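Local structure of YCAC GENE product (Escherichia coli, 1YAC) at residues 3-11 / 163-174; 115-124 / 147-158. The protein is probably a hydrolase of the isochorismatase-like family, assembled as an octamer, whose substrate remains unknown. All coordinates share one frame; numbering follows the deposited sequence.

Interaction 1: 3-11 / 163-174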
# COMPACT_ATOMS: atom_id res chain seq x y z
N LYS A 3 0.33 -12.64 34.44
CA LYS A 3 1.25 -11.57 34.16
C LYS A 3 0.59 -10.32 34.71
O LYS A 3 -0.60 -10.09 34.48
CB LYS A 3 1.48 -11.42 32.65
CG LYS A 3 2.25 -12.56 32.04
CD LYS A 3 3.29 -12.06 31.05
CE LYS A 3 4.15 -13.22 30.57
NZ LYS A 3 5.22 -12.78 29.63
N PRO A 4 1.31 -9.58 35.56
CA PRO A 4 0.75 -8.36 36.13
C PRO A 4 0.63 -7.32 35.04
O PRO A 4 1.42 -7.32 34.09
CB PRO A 4 1.83 -7.91 37.12
CG PRO A 4 2.57 -9.17 37.44
CD PRO A 4 2.65 -9.85 36.11
N TYR A 5 -0.37 -6.45 35.17
CA TYR A 5 -0.57 -5.37 34.21
C TYR A 5 0.28 -4.22 34.79
O TYR A 5 -0.10 -3.62 35.81
CB TYR A 5 -2.06 -5.01 34.18
CG TYR A 5 -2.48 -3.78 33.40
CD1 TYR A 5 -1.64 -3.16 32.46
CD2 TYR A 5 -3.75 -3.25 33.59
CE1 TYR A 5 -2.08 -2.04 31.73
CE2 TYR A 5 -4.19 -2.14 32.88
CZ TYR A 5 -3.37 -1.54 31.95
OH TYR A 5 -3.85 -0.44 31.27
N VAL A 6 1.46 -3.99 34.21
CA VAL A 6 2.37 -2.94 34.66
C VAL A 6 1.96 -1.67 33.89
O VAL A 6 2.44 -1.41 32.78
CB VAL A 6 3.86 -3.32 34.37
CG1 VAL A 6 4.83 -2.23 34.85
CG2 VAL A 6 4.19 -4.65 35.04
N ARG A 7 1.01 -0.94 34.47
CA ARG A 7 0.49 0.27 33.85
C ARG A 7 1.09 1.57 34.34
O ARG A 7 1.52 1.69 35.49
CB ARG A 7 -1.03 0.30 33.98
CG ARG A 7 -1.59 0.26 35.39
CD ARG A 7 -3.09 0.57 35.32
NE ARG A 7 -3.81 0.35 36.57
CZ ARG A 7 -5.11 0.57 36.72
NH1 ARG A 7 -5.84 1.01 35.70
NH2 ARG A 7 -5.69 0.35 37.89
N LEU A 8 1.14 2.55 33.43
CA LEU A 8 1.68 3.86 33.72
C LEU A 8 0.99 4.50 34.91
O LEU A 8 -0.23 4.43 35.04
CB LEU A 8 1.57 4.77 32.50
CG LEU A 8 2.52 4.44 31.36
CD1 LEU A 8 2.14 5.27 30.11
CD2 LEU A 8 3.97 4.72 31.78
N ASP A 9 1.81 5.09 35.76
CA ASP A 9 1.38 5.74 36.99
C ASP A 9 1.92 7.16 36.88
O ASP A 9 3.13 7.37 36.90
CB ASP A 9 2.01 4.98 38.16
CG ASP A 9 1.64 5.55 39.51
OD1 ASP A 9 1.16 6.71 39.62
OD2 ASP A 9 1.87 4.82 40.50
N LYS A 10 1.02 8.13 36.82
CA LYS A 10 1.43 9.53 36.65
C LYS A 10 2.35 10.05 37.76
O LYS A 10 2.94 11.11 37.62
CB LYS A 10 0.25 10.46 36.48
CG LYS A 10 -0.68 10.55 37.68
CD LYS A 10 -1.69 11.67 37.49
CE LYS A 10 -2.57 11.81 38.73
NZ LYS A 10 -3.37 13.08 38.72
N ASN A 11 2.47 9.30 38.86
CA ASN A 11 3.34 9.68 39.95
C ASN A 11 4.65 8.89 39.97
O ASN A 11 5.51 9.17 40.77
CB ASN A 11 2.61 9.47 41.28
CG ASN A 11 1.42 10.40 41.54
OD1 ASN A 11 0.39 10.34 40.93
ND2 ASN A 11 1.61 11.31 42.45
N MET A 163 3.73 1.36 23.23
CA MET A 163 2.52 2.15 23.39
C MET A 163 2.51 3.32 22.39
O MET A 163 3.48 3.56 21.66
CB MET A 163 2.41 2.66 24.84
CG MET A 163 1.92 1.57 25.84
SD MET A 163 1.72 2.22 27.48
CE MET A 163 0.10 2.89 27.40
N THR A 164 1.37 4.00 22.32
CA THR A 164 1.24 5.15 21.44
C THR A 164 0.75 6.31 22.31
O THR A 164 0.17 6.07 23.37
CB THR A 164 0.35 4.82 20.20
OG1 THR A 164 -0.77 4.03 20.60
CG2 THR A 164 1.17 4.00 19.20
N TRP A 165 0.98 7.55 21.88
CA TRP A 165 0.65 8.69 22.73
C TRP A 165 -0.74 8.78 23.33
O TRP A 165 -0.87 9.09 24.51
CB TRP A 165 1.11 10.04 22.11
CG TRP A 165 0.17 10.64 21.11
CD1 TRP A 165 0.29 10.60 19.75
CD2 TRP A 165 -1.04 11.36 21.40
NE1 TRP A 165 -0.78 11.25 19.18
CE2 TRP A 165 -1.61 11.72 20.16
CE3 TRP A 165 -1.69 11.72 22.59
CZ2 TRP A 165 -2.81 12.43 20.08
CZ3 TRP A 165 -2.89 12.43 22.50
CH2 TRP A 165 -3.44 12.77 21.26
N PHE A 166 -1.77 8.49 22.54
CA PHE A 166 -3.14 8.57 23.07
C PHE A 166 -3.32 7.52 24.17
O PHE A 166 -3.88 7.81 25.23
CB PHE A 166 -4.16 8.39 21.94
CG PHE A 166 -5.59 8.42 22.41
CD1 PHE A 166 -6.25 9.63 22.63
CD2 PHE A 166 -6.30 7.23 22.60
CE1 PHE A 166 -7.59 9.65 23.01
CE2 PHE A 166 -7.63 7.24 22.98
CZ PHE A 166 -8.28 8.46 23.19
N GLY A 167 -2.78 6.32 23.92
CA GLY A 167 -2.85 5.26 24.92
C GLY A 167 -2.11 5.67 26.19
O GLY A 167 -2.59 5.43 27.31
N VAL A 168 -0.94 6.28 26.02
CA VAL A 168 -0.12 6.77 27.14
C VAL A 168 -0.94 7.77 27.99
O VAL A 168 -1.05 7.64 29.21
CB VAL A 168 1.20 7.47 26.62
CG1 VAL A 168 1.94 8.18 27.76
CG2 VAL A 168 2.14 6.44 25.97
N ALA A 169 -1.56 8.74 27.32
CA ALA A 169 -2.36 9.74 28.02
C ALA A 169 -3.51 9.11 28.81
O ALA A 169 -3.78 9.50 29.95
CB ALA A 169 -2.89 10.77 27.03
N CYS A 170 -4.18 8.14 28.20
CA CYS A 170 -5.31 7.47 28.83
C CYS A 170 -4.92 6.61 30.02
O CYS A 170 -5.67 6.52 31.01
CB CYS A 170 -6.08 6.63 27.81
SG CYS A 170 -7.05 7.59 26.63
N GLU A 171 -3.78 5.95 29.92
CA GLU A 171 -3.32 5.11 31.02
C GLU A 171 -2.87 5.99 32.19
O GLU A 171 -3.04 5.63 33.35
CB GLU A 171 -2.20 4.17 30.56
CG GLU A 171 -2.04 2.96 31.47
CD GLU A 171 -1.24 1.85 30.82
OE1 GLU A 171 -1.86 1.03 30.14
OE2 GLU A 171 0.00 1.80 30.99
N LEU A 172 -2.30 7.15 31.88
CA LEU A 172 -1.85 8.08 32.90
C LEU A 172 -3.02 8.76 33.61
O LEU A 172 -3.03 8.89 34.84
CB LEU A 172 -0.96 9.16 32.29
CG LEU A 172 0.47 8.77 31.91
CD1 LEU A 172 1.08 9.85 31.03
CD2 LEU A 172 1.30 8.56 33.15
N HIS A 173 -4.01 9.21 32.83
CA HIS A 173 -5.14 9.92 33.37
C HIS A 173 -6.07 9.05 34.19
O HIS A 173 -6.60 9.49 35.21
CB HIS A 173 -5.95 10.59 32.24
CG HIS A 173 -6.76 11.76 32.70
ND1 HIS A 173 -8.14 11.76 32.70
CD2 HIS A 173 -6.39 13.00 33.12
CE1 HIS A 173 -8.58 12.94 33.09
NE2 HIS A 173 -7.55 13.71 33.35
N ARG A 174 -6.33 7.84 33.70
CA ARG A 174 -7.19 6.87 34.39
C ARG A 174 -8.68 7.19 34.46
O ARG A 174 -9.51 6.32 34.17
CB ARG A 174 -6.73 6.65 35.84
CG ARG A 174 -5.32 6.15 36.01
CD ARG A 174 -5.14 4.76 35.45
NE ARG A 174 -3.78 4.30 35.69
CZ ARG A 174 -3.36 3.81 36.85
NH1 ARG A 174 -4.21 3.69 37.87
NH2 ARG A 174 -2.08 3.49 37.02
O HOH W 1 -1.62 7.26 36.54

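Interaction 2: 115-124 / 147-158. Unlike the reference sequence in segment 147-158: Met155 (reference Leu).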
# COMPACT_ATOMS: atom_id res chain seq x y z
N THR A 115 14.27 5.63 15.77
CA THR A 115 13.71 4.55 16.62
C THR A 115 14.65 3.42 17.03
O THR A 115 14.80 3.14 18.21
CB THR A 115 12.43 3.93 15.97
OG1 THR A 115 11.64 4.95 15.41
CG2 THR A 115 11.59 3.23 16.97
N GLU A 116 15.38 2.88 16.05
CA GLU A 116 16.27 1.73 16.30
C GLU A 116 17.63 2.06 16.95
O GLU A 116 18.39 1.16 17.28
CB GLU A 116 16.49 0.94 15.01
CG GLU A 116 17.47 1.58 14.00
CD GLU A 116 16.83 2.61 13.07
OE1 GLU A 116 15.79 3.20 13.43
OE2 GLU A 116 17.38 2.83 11.97
N VAL A 117 17.91 3.36 17.11
CA VAL A 117 19.16 3.78 17.73
C VAL A 117 18.93 4.66 18.96
O VAL A 117 19.09 4.22 20.09
CB VAL A 117 20.07 4.53 16.73
CG1 VAL A 117 21.28 5.13 17.46
CG2 VAL A 117 20.54 3.58 15.64
N CYS A 118 18.45 5.88 18.75
CA CYS A 118 18.26 6.78 19.88
C CYS A 118 17.17 6.39 20.85
O CYS A 118 17.19 6.84 22.00
CB CYS A 118 18.15 8.22 19.42
SG CYS A 118 19.64 8.69 18.55
N VAL A 119 16.21 5.58 20.41
CA VAL A 119 15.17 5.11 21.31
C VAL A 119 15.54 3.72 21.83
O VAL A 119 15.66 3.51 23.04
CB VAL A 119 13.79 5.05 20.63
CG1 VAL A 119 12.75 4.40 21.58
CG2 VAL A 119 13.34 6.46 20.28
N ALA A 120 15.77 2.78 20.92
CA ALA A 120 16.10 1.40 21.31
C ALA A 120 17.31 1.23 22.21
O ALA A 120 17.24 0.50 23.21
CB ALA A 120 16.24 0.52 20.06
N PHE A 121 18.42 1.90 21.90
CA PHE A 121 19.63 1.71 22.71
C PHE A 121 19.38 2.08 24.19
O PHE A 121 19.59 1.24 25.08
CB PHE A 121 20.84 2.47 22.13
CG PHE A 121 21.31 1.95 20.77
CD1 PHE A 121 20.64 0.91 20.12
CD2 PHE A 121 22.41 2.53 20.15
CE1 PHE A 121 21.06 0.46 18.85
CE2 PHE A 121 22.84 2.08 18.88
CZ PHE A 121 22.16 1.04 18.23
N PRO A 122 18.91 3.32 24.46
CA PRO A 122 18.68 3.63 25.88
C PRO A 122 17.52 2.81 26.47
O PRO A 122 17.53 2.52 27.67
CB PRO A 122 18.42 5.14 25.86
CG PRO A 122 17.92 5.40 24.48
CD PRO A 122 18.78 4.53 23.63
N ALA A 123 16.53 2.44 25.65
CA ALA A 123 15.43 1.62 26.17
C ALA A 123 15.99 0.28 26.68
O ALA A 123 15.66 -0.16 27.78
CB ALA A 123 14.36 1.37 25.09
N LEU A 124 16.87 -0.34 25.90
CA LEU A 124 17.46 -1.62 26.27
C LEU A 124 18.37 -1.47 27.49
O LEU A 124 18.37 -2.33 28.38
CB LEU A 124 18.24 -2.21 25.08
CG LEU A 124 17.40 -2.51 23.83
CD1 LEU A 124 18.29 -2.97 22.67
CD2 LEU A 124 16.35 -3.56 24.15
N THR A 147 13.19 -0.80 9.34
CA THR A 147 14.04 -0.34 10.44
C THR A 147 13.19 -0.17 11.69
O THR A 147 13.64 -0.49 12.81
CB THR A 147 14.81 0.98 10.10
OG1 THR A 147 13.90 2.04 9.79
CG2 THR A 147 15.75 0.75 8.90
N ARG A 148 11.95 0.26 11.50
CA ARG A 148 11.02 0.42 12.61
C ARG A 148 10.63 -0.93 13.23
O ARG A 148 10.84 -1.15 14.43
CB ARG A 148 9.74 1.13 12.17
CG ARG A 148 8.71 1.25 13.30
CD ARG A 148 7.45 1.98 12.88
NE ARG A 148 6.58 1.17 12.05
CZ ARG A 148 5.87 1.61 11.01
NH1 ARG A 148 5.91 2.87 10.61
NH2 ARG A 148 5.02 0.79 10.42
N HIS A 149 10.04 -1.82 12.43
CA HIS A 149 9.58 -3.11 12.93
C HIS A 149 10.69 -3.98 13.53
O HIS A 149 10.44 -4.72 14.48
CB HIS A 149 8.77 -3.86 11.87
CG HIS A 149 7.45 -3.22 11.55
ND1 HIS A 149 6.88 -3.27 10.30
CD2 HIS A 149 6.59 -2.51 12.33
CE1 HIS A 149 5.73 -2.61 10.31
NE2 HIS A 149 5.53 -2.14 11.53
N SER A 150 11.89 -3.88 12.98
CA SER A 150 13.03 -4.63 13.51
C SER A 150 13.31 -4.13 14.94
O SER A 150 13.51 -4.93 15.87
CB SER A 150 14.26 -4.44 12.61
OG SER A 150 14.07 -5.14 11.37
N ALA A 151 13.24 -2.82 15.12
CA ALA A 151 13.45 -2.20 16.42
C ALA A 151 12.33 -2.61 17.39
O ALA A 151 12.61 -2.90 18.56
CB ALA A 151 13.49 -0.68 16.27
N TRP A 152 11.08 -2.60 16.93
CA TRP A 152 9.95 -3.00 17.79
C TRP A 152 10.20 -4.39 18.31
O TRP A 152 10.00 -4.65 19.50
CB TRP A 152 8.63 -3.04 17.03
CG TRP A 152 8.03 -1.72 16.81
CD1 TRP A 152 8.65 -0.51 16.93
CD2 TRP A 152 6.71 -1.45 16.33
NE1 TRP A 152 7.80 0.49 16.53
CE2 TRP A 152 6.60 -0.06 16.16
CE3 TRP A 152 5.61 -2.27 16.03
CZ2 TRP A 152 5.43 0.55 15.69
CZ3 TRP A 152 4.43 -1.66 15.55
CH2 TRP A 152 4.36 -0.26 15.39
N ASP A 153 10.57 -5.30 17.41
CA ASP A 153 10.83 -6.68 17.79
C ASP A 153 11.92 -6.74 18.86
O ASP A 153 11.75 -7.39 19.90
CB ASP A 153 11.26 -7.49 16.57
CG ASP A 153 11.40 -8.98 16.89
OD1 ASP A 153 12.48 -9.39 17.35
OD2 ASP A 153 10.42 -9.72 16.71
N ARG A 154 13.00 -6.02 18.62
CA ARG A 154 14.13 -6.00 19.56
C ARG A 154 13.75 -5.45 20.94
O ARG A 154 14.11 -6.02 21.96
CB ARG A 154 15.30 -5.21 18.96
CG ARG A 154 16.63 -5.51 19.66
CD ARG A 154 17.78 -4.70 19.09
NE ARG A 154 19.05 -5.16 19.66
CZ ARG A 154 20.17 -4.44 19.68
NH1 ARG A 154 20.18 -3.21 19.17
NH2 ARG A 154 21.26 -4.94 20.23
N MET A 155 12.98 -4.35 20.96
CA MET A 155 12.58 -3.76 22.23
C MET A 155 11.55 -4.62 22.97
O MET A 155 11.66 -4.84 24.19
CB MET A 155 12.06 -2.33 22.02
CG MET A 155 13.14 -1.39 21.50
SD MET A 155 12.59 0.30 21.28
CE MET A 155 11.50 0.18 19.87
N SER A 156 10.59 -5.16 22.24
CA SER A 156 9.56 -6.02 22.82
C SER A 156 10.19 -7.29 23.42
O SER A 156 9.83 -7.70 24.53
CB SER A 156 8.53 -6.40 21.75
OG SER A 156 7.46 -7.12 22.33
N GLN A 157 11.14 -7.86 22.68
CA GLN A 157 11.89 -9.06 23.05
C GLN A 157 12.55 -8.83 24.42
O GLN A 157 12.56 -9.72 25.28
CB GLN A 157 12.94 -9.32 21.93
CG GLN A 157 13.89 -10.53 22.06
CD GLN A 157 14.82 -10.72 20.82
OE1 GLN A 157 15.66 -9.86 20.51
NE2 GLN A 157 14.68 -11.86 20.14
N ALA A 158 13.03 -7.61 24.64
CA ALA A 158 13.70 -7.25 25.89
C ALA A 158 12.75 -6.94 27.03
O ALA A 158 13.17 -6.79 28.17
CB ALA A 158 14.62 -6.07 25.66
O HOH W 2 18.40 -1.63 17.31

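Interaction 1: 3-11 / 163-174
Glu171 grips the N-terminal segment with both carboxylate oxygens. OE1 accepts the hydroxyl of Tyr5 (OH to OE1 2.7 Å), which comes from above the carboxylate plane, the ring standing steeply to it at 79°. Glu171 OE2 accepts from Leu8 N (2.8 Å, nearly straight) on its anti side, the donor tilted 30° out of the carboxylate plane. The Leu8 side chain packs on the side of the helix: CD1 meets Val168 CG1 at 3.7 Å and also touches Met163 SD, while CB rests against Leu172 CD2. Leu172 CD2 also reaches Lys10 CA at 3.6 Å. Past the helix's C-terminal end, the guanidinium groups of Arg7 and Arg174 stack almost exactly parallel, centres 3.7 Å apart. Asp92 of the second subunit forms a salt bridge with Arg7, which probably eases the pairing of like charges. Arg174 is held in its own plane at two places: NH2 donates to Leu8 O at 2.9 Å, and NE returns to Glu171 O, helped by the bend at chi2 (-65°). A water ties Lys10 N to Leu172 O, and Asp9 OD1 closes an Asx turn with Asn11 N. Glu171 OE1 also salt-bridges Arg154 of the second subunit. The irregular segment before strand 13-18 is thus fastened across the C-terminal half of helix 165-173, which follows edge strand 161-163 of the sandwich's parallel sheet; Leu8 also touches Phe134 of strand 132-136, and Leu172 touches Leu46 of helix 33-49.

Interaction 2: 115-124 / 147-158
With CG anti to its carbonyl carbon (chi1 -64°) and a bend at chi3 (-71°), Met155 carries its sulfur from helix 147-158 against the face of helix 115-124, a knob in the hole formed by Thr115, Val119, Ala120 and Ala123. The two helices are neighbours in the three-layer alpha-beta-alpha sandwich, running side by side in the same direction, 9° between their axes. Met155 SD lies 3.7 Å from Ala120 CA. The small Ala151 lets the backbones close in at the N-terminal end, its CB touching Glu116 CB at 3.6 Å. There Glu116 OE2 passes by Thr147 CB, while Glu116 OE1 and Thr147 OG1 both hydrogen-bond to Thr142 OG1. The extended Arg154 lays one guanidinium face over Leu124 CD1, and Phe121 CE1 comes to its edge, the ring plane about perpendicular to the guanidinium. NH1 donates to a water that bonds Glu116 O and forms a salt bridge with Glu171, and NE hydrogen-bonds Gln161 OE1, both of the third subunit. A leucine here would probably leave that Glu171 without its charged mate and the water without its donor. At the far end the fit is tight: Leu124 CD2 presses on Ala158 CB at only 3.4 Å.

How the interactions relate
Interaction 2 is a buried helix-to-helix contact within the sandwich, mostly apolar; polar links between its helices run through a water and the hydroxyl of Thr142. Interaction 1 is only partly buried: it fastens an irregular N-terminal segment to helix 165-173 through a carboxylate, backbone groups and stacked guanidiniums, with a small apolar patch beside them. Along the chain 115-124 / 147-158 is nested inside the loop closed by 3-11 / 163-174. Their centres are about 20 Å apart and they do not touch within one chain, but strand 132-136 borders both. Between subunits they do meet: Glu171 of one copy pairs with Arg154 of a neighbouring subunit, and Tyr5 packs on Phe121 and Leu124 of that subunit.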